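Local coordinates for aminopeptidase (Aneurinibacillus sp. AM-1, PDB 5IB9), which probably works as a zinc-dependent aminopeptidase, trimming residues from the N-termini of peptides, and is captured here with the inhibitor bestatin, at residues K116-Q121 with Q137-V142; A238-S243 with Q299-G304. All blocks are in the same frame, centred on the assembly; numbering follows the deposited sequence.

Interaction 1: K116-Q121 with Q137-V142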
loop_
_atom_site.group_PDB
_atom_site.type_symbol
_atom_site.label_atom_id
_atom_site.label_comp_id
_atom_site.label_asym_id
_atom_site.label_seq_id
_atom_site.Cartn_x
_atom_site.Cartn_y
_atom_site.Cartn_z
ATOM N N LYS A 116 -34.105 4.269 -3.226
ATOM C CA LYS A 116 -34.347 4.481 -4.649
ATOM C C LYS A 116 -33.123 4.205 -5.534
ATOM O O LYS A 116 -32.058 3.849 -5.024
ATOM C CB LYS A 116 -34.824 5.909 -4.792
ATOM C CG LYS A 116 -36.263 6.106 -4.115
ATOM C CD LYS A 116 -36.683 7.577 -4.132
ATOM C CE LYS A 116 -37.946 7.774 -3.280
ATOM N NZ LYS A 116 -39.037 6.740 -3.566
ATOM N N ILE A 117 -33.278 4.347 -6.867
ATOM C CA ILE A 117 -32.176 4.015 -7.782
ATOM C C ILE A 117 -31.792 5.328 -8.392
ATOM O O ILE A 117 -32.688 6.066 -8.841
ATOM C CB ILE A 117 -32.635 3.028 -8.880
ATOM C CG1 ILE A 117 -32.985 1.691 -8.239
ATOM C CG2 ILE A 117 -31.547 2.822 -9.909
ATOM C CD1 ILE A 117 -33.798 0.809 -9.186
ATOM N N ALA A 118 -30.495 5.712 -8.373
ATOM C CA ALA A 118 -30.092 6.974 -8.959
ATOM C C ALA A 118 -29.753 6.831 -10.431
ATOM O O ALA A 118 -29.121 5.873 -10.791
ATOM C CB ALA A 118 -28.906 7.532 -8.230
ATOM N N LEU A 119 -30.218 7.763 -11.268
ATOM C CA LEU A 119 -29.810 7.845 -12.665
ATOM C C LEU A 119 -28.840 8.989 -12.752
ATOM O O LEU A 119 -29.151 10.113 -12.337
ATOM C CB LEU A 119 -31.022 8.191 -13.537
ATOM C CG LEU A 119 -30.724 8.158 -15.055
ATOM C CD1 LEU A 119 -30.487 6.756 -15.673
ATOM C CD2 LEU A 119 -31.916 8.832 -15.787
ATOM N N ILE A 120 -27.651 8.704 -13.305
ATOM C CA ILE A 120 -26.576 9.655 -13.207
ATOM C C ILE A 120 -25.901 9.642 -14.550
ATOM O O ILE A 120 -25.711 8.556 -15.162
ATOM C CB ILE A 120 -25.493 9.207 -12.183
ATOM C CG1 ILE A 120 -26.082 8.962 -10.788
ATOM C CG2 ILE A 120 -24.415 10.276 -12.122
ATOM C CD1 ILE A 120 -25.029 8.574 -9.679
ATOM N N GLN A 121 -25.574 10.857 -14.988
ATOM C CA GLN A 121 -24.994 11.104 -16.286
ATOM C C GLN A 121 -23.474 11.044 -16.104
ATOM O O GLN A 121 -22.934 11.636 -15.154
ATOM C CB GLN A 121 -25.381 12.497 -16.779
ATOM C CG GLN A 121 -24.481 13.022 -17.889
ATOM C CD GLN A 121 -25.159 14.074 -18.766
ATOM O OE1 GLN A 121 -25.544 13.776 -19.919
ATOM N NE2 GLN A 121 -25.309 15.287 -18.231
ATOM N N GLN A 137 -26.611 8.955 0.229
ATOM C CA GLN A 137 -27.985 9.456 0.338
ATOM C C GLN A 137 -29.025 8.339 0.395
ATOM O O GLN A 137 -30.209 8.608 0.507
ATOM C CB GLN A 137 -28.295 10.453 -0.774
ATOM C CG GLN A 137 -27.353 11.643 -0.775
ATOM C CD GLN A 137 -27.430 12.404 0.549
ATOM O OE1 GLN A 137 -28.399 13.137 0.794
ATOM N NE2 GLN A 137 -26.434 12.207 1.422
ATOM N N GLY A 138 -28.583 7.089 0.362
ATOM C CA GLY A 138 -29.492 5.968 0.554
ATOM C C GLY A 138 -29.908 5.246 -0.717
ATOM O O GLY A 138 -30.647 4.290 -0.674
ATOM N N ALA A 139 -29.380 5.684 -1.848
ATOM C CA ALA A 139 -29.601 4.954 -3.103
ATOM C C ALA A 139 -29.267 3.486 -2.913
ATOM O O ALA A 139 -28.263 3.154 -2.302
ATOM C CB ALA A 139 -28.802 5.548 -4.241
ATOM N N LYS A 140 -30.094 2.604 -3.426
ATOM C CA LYS A 140 -29.835 1.144 -3.356
ATOM C C LYS A 140 -29.154 0.584 -4.613
ATOM O O LYS A 140 -28.610 -0.553 -4.616
ATOM C CB LYS A 140 -31.116 0.355 -3.093
ATOM C CG LYS A 140 -31.805 0.585 -1.728
ATOM C CD LYS A 140 -30.841 0.939 -0.610
ATOM C CE LYS A 140 -31.573 1.249 0.734
ATOM N NZ LYS A 140 -30.773 2.104 1.719
ATOM N N ALA A 141 -29.165 1.382 -5.675
ATOM C CA ALA A 141 -28.422 1.070 -6.878
ATOM C C ALA A 141 -28.267 2.334 -7.698
ATOM O O ALA A 141 -28.952 3.330 -7.471
ATOM C CB ALA A 141 -29.127 -0.036 -7.686
ATOM N N VAL A 142 -27.370 2.293 -8.662
ATOM C CA VAL A 142 -27.022 3.456 -9.493
ATOM C C VAL A 142 -26.984 2.996 -10.935
ATOM O O VAL A 142 -26.484 1.922 -11.264
ATOM C CB VAL A 142 -25.660 4.071 -9.103
ATOM C CG1 VAL A 142 -25.256 4.994 -10.084
ATOM C CG2 VAL A 142 -25.763 4.703 -7.702
#
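Ile120 and Val142 make the tight end of this contact: the CD1 methyl of Ile120 lies 3.6 Å from Val142 CG1, the two side chains meeting at a slant. Ile120 reaches this far because its chain is extended (chi2 -177°), which carries CD1 out to the valine. Val142 presents both branches. With CG1 set opposite its own backbone N (chi1 168°), that methyl goes to Ile120, while CG2 turns to Ala118, 4.3 Å from the alanine CB. Ala139 CB stands farther off, 4.5 Å from Ala118 CB. Ala134 of helix 127-136 packs against Ala118, Ala139 and Val142, small side chains that probably let the helix lie close here.

The other face holds Ile117 and Ala141, with Ile117 CG1 4.3 Å from Ala141 CB; Leu97 and Val93 of strand 91-99 touch this pair.

Two backbone bonds join the segments. Ala118 N gives its hydrogen to Ala141 O at 3.0 Å, and Lys140 N reaches Lys116 O at 2.8 Å. Ala141 N, by contrast, is buried with no polar partner.

Toward Lys116 and Lys140 the contact opens to solvent. The exposed Lys140 chain, bent at chi2 (-30°), leads away from the strand, and its NZ makes a weak 3.2 Å bond to Gly138 O. Lys116 also points away and forms a salt bridge with Glu96. Gly138, with positive phi, ends the preceding helix in a Schellman motif, after which the chain turns into the next strand.

Parallel strands 117-121 and 141-145, linked through helix 127-136, form a beta-alpha-beta unit within the protease-associated (PA) domain.

Interaction 2: A238-S243 with Q299-G304. With ZN (zinc ion), chain C; ZN (zinc ion), chain B; BES (2-(3-amino-2-hydroxy-4-phenyl-butyrylamino)-4-methyl-pentanoic acid), chain H.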
loop_
_atom_site.group_PDB
_atom_site.type_symbol
_atom_site.label_atom_id
_atom_site.label_comp_id
_atom_site.label_asym_id
_atom_site.label_seq_id
_atom_site.Cartn_x
_atom_site.Cartn_y
_atom_site.Cartn_z
ATOM N N ALA A 238 -0.883 -8.677 -27.342
ATOM C CA ALA A 238 0.370 -8.694 -28.034
ATOM C C ALA A 238 0.941 -7.300 -28.047
ATOM O O ALA A 238 2.166 -7.128 -27.845
ATOM C CB ALA A 238 0.260 -9.202 -29.508
ATOM N N ASN A 239 0.088 -6.312 -28.339
ATOM C CA ASN A 239 0.649 -4.950 -28.313
ATOM C C ASN A 239 0.536 -4.319 -26.940
ATOM O O ASN A 239 1.481 -3.544 -26.571
ATOM C CB ASN A 239 0.003 -4.047 -29.407
ATOM C CG ASN A 239 0.900 -2.853 -29.657
ATOM O OD1 ASN A 239 2.122 -3.010 -29.777
ATOM N ND2 ASN A 239 0.288 -1.684 -29.714
ATOM N N ASP A 240 -0.581 -4.558 -26.243
ATOM C CA ASP A 240 -0.849 -3.981 -24.926
ATOM C C ASP A 240 -0.676 -5.115 -23.920
ATOM O O ASP A 240 -1.676 -5.748 -23.586
ATOM C CB ASP A 240 -2.321 -3.366 -24.816
ATOM C CG ASP A 240 -2.562 -2.561 -23.599
ATOM O OD1 ASP A 240 -1.404 -2.359 -22.870
ATOM O OD2 ASP A 240 -3.669 -2.118 -23.047
ATOM N N ASP A 241 0.505 -5.444 -23.329
ATOM C CA ASP A 241 1.724 -4.689 -23.511
ATOM C C ASP A 241 2.844 -5.683 -23.643
ATOM O O ASP A 241 3.975 -5.411 -23.214
ATOM C CB ASP A 241 1.981 -3.698 -22.364
ATOM C CG ASP A 241 3.138 -2.773 -22.717
ATOM O OD1 ASP A 241 3.515 -2.532 -23.882
ATOM O OD2 ASP A 241 3.756 -2.232 -21.672
ATOM N N ALA A 242 2.611 -6.826 -24.362
ATOM C CA ALA A 242 3.804 -7.625 -24.700
ATOM C C ALA A 242 4.853 -6.920 -25.501
ATOM O O ALA A 242 6.063 -7.199 -25.332
ATOM C CB ALA A 242 3.433 -9.006 -25.356
ATOM N N SER A 243 4.447 -5.981 -26.359
ATOM C CA SER A 243 5.364 -5.196 -27.093
ATOM C C SER A 243 6.362 -4.493 -26.182
ATOM O O SER A 243 7.556 -4.563 -26.418
ATOM C CB SER A 243 4.605 -4.172 -27.985
ATOM O OG SER A 243 3.978 -3.178 -27.204
ATOM N N GLN A 299 8.729 4.568 -19.761
ATOM C CA GLN A 299 7.655 3.573 -19.818
ATOM C C GLN A 299 7.280 3.160 -21.244
ATOM O O GLN A 299 7.109 4.045 -22.097
ATOM C CB GLN A 299 6.415 4.115 -19.105
ATOM C CG GLN A 299 5.188 3.186 -19.269
ATOM C CD GLN A 299 5.296 1.856 -18.469
ATOM O OE1 GLN A 299 6.236 1.616 -17.771
ATOM N NE2 GLN A 299 4.268 1.030 -18.508
ATOM N N LEU A 300 7.352 1.865 -21.534
ATOM C CA LEU A 300 7.067 1.376 -22.941
ATOM C C LEU A 300 5.735 0.641 -22.873
ATOM O O LEU A 300 5.591 -0.388 -22.212
ATOM C CB LEU A 300 8.192 0.359 -23.271
ATOM C CG LEU A 300 9.640 0.917 -23.290
ATOM C CD1 LEU A 300 10.555 -0.228 -23.222
ATOM C CD2 LEU A 300 9.779 1.438 -24.770
ATOM N N ASP A 301 4.739 1.243 -23.533
ATOM C CA ASP A 301 3.357 0.599 -23.538
ATOM C C ASP A 301 2.774 0.872 -24.924
ATOM O O ASP A 301 2.559 2.044 -25.267
ATOM C CB ASP A 301 2.566 1.289 -22.474
ATOM C CG ASP A 301 1.276 0.508 -22.026
ATOM O OD1 ASP A 301 0.937 -0.470 -22.705
ATOM O OD2 ASP A 301 0.674 0.738 -20.955
ATOM N N MET A 302 2.481 -0.213 -25.619
ATOM C CA MET A 302 1.974 -0.219 -26.983
ATOM C C MET A 302 2.934 0.378 -27.983
ATOM O O MET A 302 2.747 1.470 -28.424
ATOM C CB MET A 302 0.597 0.432 -27.001
ATOM C CG MET A 302 -0.314 -0.395 -26.263
ATOM S SD MET A 302 -1.996 0.260 -25.961
ATOM C CE MET A 302 -2.548 0.599 -27.616
ATOM N N VAL A 303 3.955 -0.400 -28.313
ATOM C CA VAL A 303 5.057 0.108 -29.096
ATOM C C VAL A 303 5.418 -0.790 -30.299
ATOM O O VAL A 303 6.519 -0.729 -30.836
ATOM C CB VAL A 303 6.358 0.279 -28.252
ATOM C CG1 VAL A 303 6.138 1.456 -27.246
ATOM C CG2 VAL A 303 6.737 -1.042 -27.441
ATOM N N GLY A 304 4.439 -1.626 -30.683
ATOM C CA GLY A 304 4.686 -2.512 -31.870
ATOM C C GLY A 304 3.571 -2.671 -32.871
ATOM O O GLY A 304 3.782 -3.516 -33.731
HETATM ZN ZN ZN C . -0.768 -0.956 -21.573
HETATM ZN ZN ZN B . -4.246 -1.575 -21.479
HETATM N N2 BES H . -1.760 1.168 -22.623
HETATM C C1 BES H . -2.941 1.583 -21.865
HETATM C C6 BES H . -2.928 3.106 -21.759
HETATM C C7 BES H . -3.193 3.924 -23.019
HETATM C C8 BES H . -4.144 3.546 -23.998
HETATM C C12 BES H . -2.474 5.129 -23.178
HETATM C C9 BES H . -4.359 4.377 -25.118
HETATM C C11 BES H . -2.686 5.964 -24.311
HETATM C C10 BES H . -3.627 5.572 -25.276
HETATM C C2 BES H . -2.932 0.925 -20.481
HETATM O O2 BES H . -2.613 -0.424 -20.818
HETATM C C3 BES H . -4.334 1.022 -19.984
HETATM O O3 BES H . -5.199 0.396 -20.586
HETATM N N1 BES H . -4.563 1.829 -19.006
HETATM C C4 BES H . -5.941 2.017 -18.541
HETATM C C13 BES H . -5.794 3.010 -17.402
HETATM C C14 BES H . -4.973 2.495 -16.214
HETATM C C15 BES H . -5.085 3.601 -15.174
HETATM C C16 BES H . -5.403 1.129 -15.675
HETATM C C5 BES H . -6.832 2.724 -19.554
HETATM O O1 BES H . -8.088 2.649 -19.415
HETATM O O4 BES H . -6.367 3.384 -20.502
#
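Ser243 OG is gripped from two directions: it donates to Asn239 O at 2.6 Å, on a lone pair in the carbonyl plane, and accepts from Val303 N at 3.0 Å, almost straight (173°). Here the N-terminal part of helix 238-256 meets the loop after strand 294-300. Asn239 CG lies opposite its backbone N (chi1 -161°), which brings OD1 to Gly304 N at 2.8 Å, again in plane on a lone pair, and ND2 to 3.5 Å from Met302 CB; ND2 also bonds to Glu367. With alanine here, Gly304 N and Glu367 would probably lose this amide as a partner, and a gap would open beside Met302.

Asp241 receives Met302 N on OD1 at 3.1 Å from above the carboxylate plane; Gly244 N shares that oxygen, while OD2 takes His228 N. By holding His228 N and the backbone just after Asp301, it probably helps position both zinc ligands from the second shell.

Asp240 bridges the zinc ions, its OD1 2.0 Å from the one that Asp301 chelates with both oxygens. His228 joins that zinc; Glu273 and His371 the other. Bestatin hydroxyl O2 is bound to both, consistent with a two-zinc M28 aminopeptidase centre that activates water between its metals.

How the interactions relate
Interaction 1 comes first along the chain and is complete before interaction 2 begins. Their centres lie about 39 Å apart and their nearest atoms about 25 Å, so they do not touch. The first belongs to the PA domain, the second to the M28 peptidase domain, where the N-terminal part of helix 238-256 meets the loop after strand 294-300. A physical connection runs through the long strand 187-210, which pairs with strand 91-99 on the PA side and with strand 263-269 on the peptidase side. The inhibitor-bound zinc pair thus lies in the peptidase domain, and interaction 1 lies in the PA domain well away from it.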